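Local structure of dihydrolipoyl dehydrogenase (6UZI) at residues L185-G190 with V208-Y213; G194-S199 with V358-P363; K412-L417 with A441-I446. The protein probably catalyses the NAD+-dependent reoxidation of dihydrolipoyl groups carried on protein lysines, using one FAD per subunit and a redox-active disulfide. All blocks are in the same frame, centred on the assembly; numbering follows the deposited sequence.

Interaction 1 (L185-G190 with V208-Y213); sequences LIVIGG and VTVVEY. With EDO (1,2-ethanediol), chain H.
V187 and V210 lie at the middle of a parallel strand pair whose short axes come within 4.7 Å at 18°. Four backbone hydrogen bonds alternate between the strands: T209 N to L185 O, V187 N to T209 O, V211 N to V187 O (2.7 Å) and G189 N to V211 O (2.9 Å). The last carries the ladder into the turn after residue 188. On the face of V187, its CG2, beside the backbone N, slants across to V208 CG1 at 4.2 Å, while its CB meets V210 CG2 at 4.0 Å. On the other face I186 and V211 run alongside each other, CG2 to CG2.

Beyond the ladder, E212 extends with CG anti to the backbone N (chi1 168°) and lays OE2 3.3 Å from G190 CA, an approach that a residue without a side chain permits. G190 N donates to O2 of a 1,2-ethanediol, probably from the crystallisation liquor, at 2.6 Å. G189, G190 and E212 are predicted to bind NAD+, in keeping with the glycine-rich turn of a Rossmann-type beta-alpha-beta unit. Near the start of the second strand, T209 OG1 is hydrogen-bonded to H184 NE2.

Helix 192-203 makes the crossover and packs on the valine face of V187, V208 and V210; strand 267-272 meets I186 and V211 on the opposite face, and strands 274-277 and 239-241 flank the pair in the sheet.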
# COMPACT_ATOMS: atom_id res chain seq x y z
N LEU A 185 -17.32 2.04 -25.65
CA LEU A 185 -17.91 2.84 -24.58
C LEU A 185 -17.44 4.28 -24.74
O LEU A 185 -16.23 4.55 -24.79
CB LEU A 185 -17.52 2.31 -23.20
CG LEU A 185 -17.97 3.14 -21.99
CD1 LEU A 185 -19.49 3.14 -21.87
CD2 LEU A 185 -17.32 2.66 -20.70
N ILE A 186 -18.39 5.21 -24.84
CA ILE A 186 -18.10 6.64 -24.87
C ILE A 186 -18.33 7.20 -23.48
O ILE A 186 -19.35 6.90 -22.84
CB ILE A 186 -18.97 7.37 -25.91
CG1 ILE A 186 -18.79 6.76 -27.30
CG2 ILE A 186 -18.60 8.85 -25.98
CD1 ILE A 186 -19.73 7.35 -28.31
N VAL A 187 -17.38 7.98 -22.98
CA VAL A 187 -17.51 8.64 -21.69
C VAL A 187 -17.62 10.14 -21.95
O VAL A 187 -16.73 10.73 -22.58
CB VAL A 187 -16.33 8.32 -20.75
CG1 VAL A 187 -16.48 9.07 -19.44
CG2 VAL A 187 -16.24 6.84 -20.50
N ILE A 188 -18.73 10.74 -21.52
CA ILE A 188 -18.99 12.17 -21.63
C ILE A 188 -18.68 12.83 -20.30
O ILE A 188 -19.28 12.49 -19.28
CB ILE A 188 -20.46 12.46 -22.02
CG1 ILE A 188 -20.90 11.67 -23.27
CG2 ILE A 188 -20.66 13.95 -22.23
CD1 ILE A 188 -20.08 11.97 -24.49
N GLY A 189 -17.71 13.74 -20.28
CA GLY A 189 -17.50 14.37 -18.99
C GLY A 189 -16.20 13.95 -18.34
O GLY A 189 -15.69 12.83 -18.55
N GLY A 190 -15.61 14.87 -17.58
CA GLY A 190 -14.34 14.57 -16.94
C GLY A 190 -14.37 14.14 -15.48
O GLY A 190 -13.37 14.31 -14.78
N VAL A 208 -12.66 2.51 -25.48
CA VAL A 208 -13.14 3.57 -24.60
C VAL A 208 -12.62 4.91 -25.11
O VAL A 208 -11.40 5.09 -25.24
CB VAL A 208 -12.72 3.36 -23.14
CG1 VAL A 208 -13.31 4.45 -22.28
CG2 VAL A 208 -13.15 1.98 -22.66
N THR A 209 -13.53 5.84 -25.37
CA THR A 209 -13.19 7.20 -25.76
C THR A 209 -13.81 8.15 -24.74
O THR A 209 -15.01 8.09 -24.47
CB THR A 209 -13.69 7.52 -27.17
OG1 THR A 209 -13.26 6.51 -28.08
CG2 THR A 209 -13.15 8.87 -27.63
N VAL A 210 -12.97 9.00 -24.15
CA VAL A 210 -13.42 10.00 -23.19
C VAL A 210 -13.56 11.32 -23.95
O VAL A 210 -12.58 11.84 -24.50
CB VAL A 210 -12.43 10.13 -22.02
CG1 VAL A 210 -12.78 11.32 -21.13
CG2 VAL A 210 -12.38 8.85 -21.21
N VAL A 211 -14.78 11.85 -24.00
CA VAL A 211 -15.06 13.11 -24.67
C VAL A 211 -15.41 14.13 -23.60
O VAL A 211 -16.42 13.99 -22.90
CB VAL A 211 -16.17 12.97 -25.72
CG1 VAL A 211 -16.33 14.28 -26.48
CG2 VAL A 211 -15.81 11.87 -26.69
N GLU A 212 -14.60 15.17 -23.51
CA GLU A 212 -14.61 16.06 -22.37
C GLU A 212 -14.38 17.49 -22.80
O GLU A 212 -13.61 17.76 -23.72
CB GLU A 212 -13.55 15.58 -21.38
CG GLU A 212 -13.18 16.48 -20.25
CD GLU A 212 -12.22 15.77 -19.33
OE1 GLU A 212 -11.83 14.63 -19.68
OE2 GLU A 212 -11.86 16.33 -18.26
N TYR A 213 -15.09 18.41 -22.14
CA TYR A 213 -14.90 19.83 -22.40
C TYR A 213 -13.62 20.37 -21.76
O TYR A 213 -13.09 21.38 -22.22
CB TYR A 213 -16.08 20.64 -21.89
CG TYR A 213 -15.96 22.10 -22.27
CD1 TYR A 213 -15.81 23.10 -21.31
CD2 TYR A 213 -15.98 22.48 -23.62
CE1 TYR A 213 -15.69 24.44 -21.69
CE2 TYR A 213 -15.87 23.80 -24.01
CZ TYR A 213 -15.72 24.78 -23.05
OH TYR A 213 -15.61 26.09 -23.45
C1 EDO H . -17.08 19.17 -17.84
O1 EDO H . -17.95 19.33 -18.96
C2 EDO H . -17.70 18.16 -16.88
O2 EDO H . -16.88 16.99 -16.82

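Interaction 2 (G194-S199 with V358-P363); sequences GLELGS and VVYTWP. With FAD (flavin-adenine dinucleotide), chain E.
E196 and T361 bring the backbones nearest, CA to CA 5.6 Å, where helix 194-199 passes the turn that follows strand 358-359. Here the helix of the predicted NAD+ site, which includes G194, L195 and E196, meets the first strand of the dimerisation domain, whose Y360 lines the FAD pocket. The hydrogen bond across the contact is made by a side chain: E196, extended beyond CG, brings OE2 to Y360 N at 3.1 Å (163° at the hydrogen), the donor lying 36° out of the carboxylate plane. The same oxygen sits at the edge of the Y360 ring, in its plane, 3.5 Å from CD2, and the carboxylate stands almost perpendicular to the ring. V358 CG1 lies over one ring face, offset toward the rim. Y360 CE2 comes within 3.1 Å of FAD O4, which approaches the ring obliquely, and Y360 OH is hydrogen-bonded to P454 O of the second subunit.

Further along, T361 presents its methyl to the helix: CG2 lies 3.5 Å from S199 OG and 4.0 Å from L195 O. S199 OG donates back to L195 O at 2.8 Å, and because S199 N reaches the same carbonyl from the opposite face, that oxygen is gripped twice within the helix. With OG1 between its backbone N and carbonyl carbon (chi1 53°), T361 can donate to P363 O at 3.0 Å, closing the turn over the cis peptide before P363.

K59, which binds the flavin, makes a cation-pi contact with Y360. The carboxylate oxygens have different tasks, OE2 fixing the Y360 backbone and OE1 facing K59; E196 may help to orient K59 near the flavin, though the ion pair is long and weak.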
# COMPACT_ATOMS: atom_id res chain seq x y z
N GLY A 194 -16.00 8.40 -14.51
CA GLY A 194 -15.85 7.99 -15.89
C GLY A 194 -14.52 7.32 -16.17
O GLY A 194 -14.46 6.29 -16.84
N LEU A 195 -13.43 7.88 -15.64
CA LEU A 195 -12.11 7.27 -15.84
C LEU A 195 -12.01 5.91 -15.15
O LEU A 195 -11.38 5.00 -15.69
CB LEU A 195 -11.01 8.20 -15.32
CG LEU A 195 -10.81 9.55 -15.99
CD1 LEU A 195 -9.72 10.34 -15.28
CD2 LEU A 195 -10.46 9.36 -17.46
N GLU A 196 -12.62 5.76 -13.97
CA GLU A 196 -12.55 4.47 -13.28
C GLU A 196 -13.33 3.40 -14.04
O GLU A 196 -12.79 2.33 -14.35
CB GLU A 196 -13.06 4.61 -11.85
CG GLU A 196 -12.06 5.22 -10.88
CD GLU A 196 -12.64 5.38 -9.48
OE1 GLU A 196 -13.76 4.88 -9.23
OE2 GLU A 196 -11.97 6.01 -8.63
N LEU A 197 -14.60 3.68 -14.36
CA LEU A 197 -15.41 2.71 -15.08
C LEU A 197 -14.92 2.51 -16.50
O LEU A 197 -15.07 1.42 -17.07
CB LEU A 197 -16.87 3.13 -15.07
CG LEU A 197 -17.47 3.13 -13.67
CD1 LEU A 197 -18.95 3.47 -13.70
CD2 LEU A 197 -17.24 1.80 -12.98
N GLY A 198 -14.34 3.54 -17.11
CA GLY A 198 -13.70 3.35 -18.40
C GLY A 198 -12.54 2.38 -18.31
O GLY A 198 -12.36 1.54 -19.19
N SER A 199 -11.75 2.47 -17.24
CA SER A 199 -10.66 1.52 -17.06
C SER A 199 -11.18 0.10 -16.92
O SER A 199 -10.58 -0.85 -17.44
CB SER A 199 -9.81 1.88 -15.84
OG SER A 199 -9.25 3.17 -15.97
N VAL A 358 -8.21 10.27 -3.94
CA VAL A 358 -7.69 9.07 -4.59
C VAL A 358 -8.47 8.80 -5.87
O VAL A 358 -9.70 8.95 -5.92
CB VAL A 358 -7.73 7.85 -3.65
CG1 VAL A 358 -7.26 6.60 -4.37
CG2 VAL A 358 -6.84 8.09 -2.44
N VAL A 359 -7.74 8.41 -6.92
CA VAL A 359 -8.31 7.87 -8.15
C VAL A 359 -7.91 6.40 -8.21
O VAL A 359 -6.73 6.07 -8.13
CB VAL A 359 -7.81 8.63 -9.39
CG1 VAL A 359 -8.54 8.12 -10.62
CG2 VAL A 359 -8.01 10.13 -9.21
N TYR A 360 -8.90 5.52 -8.35
CA TYR A 360 -8.65 4.09 -8.21
C TYR A 360 -8.38 3.39 -9.54
O TYR A 360 -8.67 2.20 -9.68
CB TYR A 360 -9.81 3.43 -7.47
CG TYR A 360 -9.86 3.83 -6.01
CD1 TYR A 360 -9.32 3.02 -5.03
CD2 TYR A 360 -10.44 5.03 -5.63
CE1 TYR A 360 -9.37 3.38 -3.70
CE2 TYR A 360 -10.50 5.40 -4.30
CZ TYR A 360 -9.96 4.57 -3.34
OH TYR A 360 -10.01 4.95 -2.01
N THR A 361 -7.77 4.08 -10.50
CA THR A 361 -7.26 3.42 -11.69
C THR A 361 -6.02 2.60 -11.33
O THR A 361 -5.63 2.49 -10.16
CB THR A 361 -6.96 4.44 -12.78
OG1 THR A 361 -6.09 5.45 -12.26
CG2 THR A 361 -8.22 5.09 -13.25
N TRP A 362 -5.40 1.99 -12.33
CA TRP A 362 -4.13 1.29 -12.15
C TRP A 362 -3.12 1.78 -13.19
O TRP A 362 -3.27 1.46 -14.38
CB TRP A 362 -4.30 -0.22 -12.23
CG TRP A 362 -3.09 -0.96 -11.71
CD1 TRP A 362 -2.18 -1.66 -12.45
CD2 TRP A 362 -2.65 -1.05 -10.35
NE1 TRP A 362 -1.21 -2.18 -11.64
CE2 TRP A 362 -1.47 -1.83 -10.34
CE3 TRP A 362 -3.15 -0.57 -9.14
CZ2 TRP A 362 -0.78 -2.13 -9.17
CZ3 TRP A 362 -2.46 -0.86 -7.97
CH2 TRP A 362 -1.29 -1.63 -8.00
N PRO A 363 -2.07 2.50 -12.78
CA PRO A 363 -1.69 2.81 -11.39
C PRO A 363 -2.68 3.69 -10.65
O PRO A 363 -3.43 4.44 -11.27
CB PRO A 363 -0.36 3.55 -11.56
CG PRO A 363 -0.47 4.19 -12.89
CD PRO A 363 -1.18 3.18 -13.74
PA FAD E . -24.53 9.72 0.23
O1A FAD E . -23.59 8.58 0.23
O2A FAD E . -24.54 10.36 -1.16
O5B FAD E . -26.01 9.17 0.48
C5B FAD E . -26.85 9.91 1.38
C4B FAD E . -28.10 9.10 1.61
O4B FAD E . -29.19 9.97 1.96
C3B FAD E . -28.59 8.26 0.42
O3B FAD E . -28.53 6.88 0.78
C2B FAD E . -30.05 8.69 0.23
O2B FAD E . -30.91 7.60 -0.07
C1B FAD E . -30.38 9.33 1.58
N9A FAD E . -31.42 10.35 1.54
C8A FAD E . -31.45 11.48 0.77
N7A FAD E . -32.49 12.25 0.98
C5A FAD E . -33.20 11.58 1.97
C6A FAD E . -34.40 11.87 2.64
N6A FAD E . -35.10 12.99 2.45
N1A FAD E . -34.84 10.98 3.56
C2A FAD E . -34.12 9.88 3.78
N3A FAD E . -32.97 9.50 3.21
C4A FAD E . -32.56 10.40 2.31
N1 FAD E . -15.84 8.69 -2.93
C2 FAD E . -14.65 8.33 -2.40
O2 FAD E . -14.21 8.88 -1.39
N3 FAD E . -13.92 7.31 -2.98
C4 FAD E . -14.29 6.59 -4.10
O4 FAD E . -13.56 5.69 -4.53
C4X FAD E . -15.55 6.97 -4.65
N5 FAD E . -16.00 6.32 -5.69
C5X FAD E . -17.25 6.67 -6.18
C6 FAD E . -17.76 5.94 -7.25
C7 FAD E . -19.04 6.20 -7.75
C7M FAD E . -19.57 5.38 -8.89
C8 FAD E . -19.82 7.21 -7.15
C8M FAD E . -21.23 7.48 -7.62
C9 FAD E . -19.29 7.95 -6.10
C9A FAD E . -18.02 7.69 -5.61
N10 FAD E . -17.49 8.38 -4.50
C10 FAD E . -16.27 8.04 -4.00
C1' FAD E . -18.26 9.44 -3.85
C2' FAD E . -18.98 8.95 -2.59
O2' FAD E . -20.05 8.08 -2.93
C3' FAD E . -19.49 10.12 -1.75
O3' FAD E . -18.49 11.12 -1.66
C4' FAD E . -19.91 9.70 -0.34
O4' FAD E . -20.83 8.61 -0.46
C5' FAD E . -20.49 10.83 0.48
O5' FAD E . -21.72 10.31 1.02
P FAD E . -22.69 11.10 2.06
O1P FAD E . -22.77 10.50 3.42
O2P FAD E . -22.45 12.59 2.12
O3P FAD E . -24.05 10.85 1.26
O HOH W 1 -12.76 8.44 -6.28

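Interaction 3 (K412-L417 with A441-I446); sequences KTDEIL and ASAEDI
A441 O receives I416 N, in the carbonyl plane, at 3.0 Å, and so begins a contact in which a turn of the dimerisation domain meets a helix start closed by a capping box. A water also donates to A441 O and to I416 O, bridging the two carbonyls. The next residue, S442, passes E415 with CA atoms only 4.0 Å apart, as a single backbone bridge, and occupies the N-cap. Its OG, turned between the backbone N and the carbonyl carbon (chi1 71°), accepts from D445 N, while S442 N donates to D445 OD2 at 3.1 Å; these reciprocal bonds make up the box.

A443 N then points to D414 O (2.9 Å, nearly along the carbonyl direction), and the A443 methyl faces the D414 carboxylate, 3.5 Å from OD1. At E444 the backbone N reaches D414 OD2 on its syn side, at 3.0 Å but 33° out of the carboxylate plane. D414, whose phi of 69° places it in the left-handed helical region, therefore takes two successive amides of the first helical turn, one on its carbonyl and one on its side chain. K383 forms a salt bridge with OD1 and T468 a hydrogen bond with OD2; together with the helix N-terminus they probably stabilise the negative charge, offsetting the nearby E444 carboxylate.

D445 turns its partly exposed side chain back to the cap and packs on F439 of the second subunit. I446, finally, crosses I416 at about a right angle, its CG1 lying 3.8 Å from I416 CD1.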
# COMPACT_ATOMS: atom_id res chain seq x y z
N LYS A 412 12.26 27.91 2.01
CA LYS A 412 13.01 28.43 3.15
C LYS A 412 13.03 27.43 4.31
O LYS A 412 14.08 27.20 4.92
CB LYS A 412 12.45 29.78 3.60
N THR A 413 11.88 26.84 4.65
CA THR A 413 11.79 26.00 5.84
C THR A 413 11.86 24.51 5.55
O THR A 413 11.99 23.72 6.49
CB THR A 413 10.50 26.30 6.61
OG1 THR A 413 9.37 25.77 5.89
CG2 THR A 413 10.34 27.78 6.82
N ASP A 414 11.76 24.10 4.28
CA ASP A 414 11.76 22.70 3.83
C ASP A 414 10.50 21.95 4.23
O ASP A 414 10.41 20.73 4.04
CB ASP A 414 13.01 21.95 4.33
CG ASP A 414 13.33 20.70 3.50
OD1 ASP A 414 13.07 20.72 2.28
OD2 ASP A 414 13.86 19.72 4.06
N GLU A 415 9.50 22.64 4.78
CA GLU A 415 8.27 21.98 5.17
C GLU A 415 7.53 21.49 3.94
O GLU A 415 7.34 22.23 2.97
CB GLU A 415 7.38 22.92 5.98
CG GLU A 415 6.04 22.32 6.36
CD GLU A 415 5.19 23.26 7.19
OE1 GLU A 415 5.65 24.40 7.48
OE2 GLU A 415 4.08 22.86 7.60
N ILE A 416 7.09 20.23 3.98
CA ILE A 416 6.32 19.65 2.89
C ILE A 416 4.97 20.34 2.78
O ILE A 416 4.21 20.40 3.76
CB ILE A 416 6.16 18.14 3.11
CG1 ILE A 416 7.50 17.43 2.98
CG2 ILE A 416 5.11 17.58 2.16
CD1 ILE A 416 7.43 15.95 3.24
N LEU A 417 4.67 20.86 1.59
CA LEU A 417 3.41 21.55 1.35
C LEU A 417 2.40 20.73 0.55
O LEU A 417 1.20 21.02 0.61
CB LEU A 417 3.67 22.88 0.64
CG LEU A 417 4.61 23.86 1.34
CD1 LEU A 417 4.80 25.10 0.49
CD2 LEU A 417 4.06 24.26 2.70
N ALA A 441 5.93 17.84 8.75
CA ALA A 441 7.24 17.28 8.48
C ALA A 441 7.91 17.98 7.31
O ALA A 441 7.26 18.44 6.36
CB ALA A 441 7.13 15.78 8.18
N SER A 442 9.23 18.05 7.37
CA SER A 442 10.02 18.58 6.28
C SER A 442 10.41 17.46 5.32
O SER A 442 10.31 16.27 5.65
CB SER A 442 11.26 19.29 6.81
OG SER A 442 12.17 18.33 7.33
N ALA A 443 10.84 17.85 4.12
CA ALA A 443 11.35 16.86 3.18
C ALA A 443 12.54 16.12 3.78
O ALA A 443 12.68 14.90 3.60
CB ALA A 443 11.75 17.54 1.87
N GLU A 444 13.39 16.83 4.52
CA GLU A 444 14.51 16.19 5.18
C GLU A 444 14.03 15.17 6.21
O GLU A 444 14.63 14.10 6.37
CB GLU A 444 15.39 17.25 5.84
CG GLU A 444 16.60 16.71 6.55
CD GLU A 444 17.45 17.82 7.10
OE1 GLU A 444 17.03 18.99 6.96
OE2 GLU A 444 18.53 17.53 7.66
N ASP A 445 12.95 15.49 6.94
CA ASP A 445 12.42 14.55 7.93
C ASP A 445 12.10 13.22 7.28
O ASP A 445 12.55 12.16 7.74
CB ASP A 445 11.18 15.13 8.60
CG ASP A 445 11.50 16.22 9.60
OD1 ASP A 445 12.66 16.31 10.05
OD2 ASP A 445 10.57 16.99 9.94
N ILE A 446 11.32 13.25 6.20
CA ILE A 446 10.92 12.02 5.52
C ILE A 446 12.12 11.34 4.88
O ILE A 446 12.21 10.11 4.85
CB ILE A 446 9.82 12.34 4.49
CG1 ILE A 446 8.60 12.92 5.22
CG2 ILE A 446 9.43 11.10 3.69
CD1 ILE A 446 8.09 12.03 6.34
O HOH W 2 4.31 19.09 6.34

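Interactions 1 and 2 are direct neighbours, with centres about 13 Å apart, because helix 192-203 supplies one side of interaction 2 and joins the two strands of interaction 1. V187 CG1 meets G194 CA at 3.8 Å and V208 CG2 meets G198 O at 3.6 Å. Together they link the predicted NAD+ site to the flavin, which Y360 touches. Y360 also packs on H453 of the second subunit, the predicted proton acceptor, and its side chain is about 9 Å from a zinc ion. Interaction 3 stands apart, its centre about 30 Å from that of interaction 2. Strands 357-359 and 416-423 nevertheless belong to one antiparallel sheet, and both interactions 2 and 3 meet the second subunit.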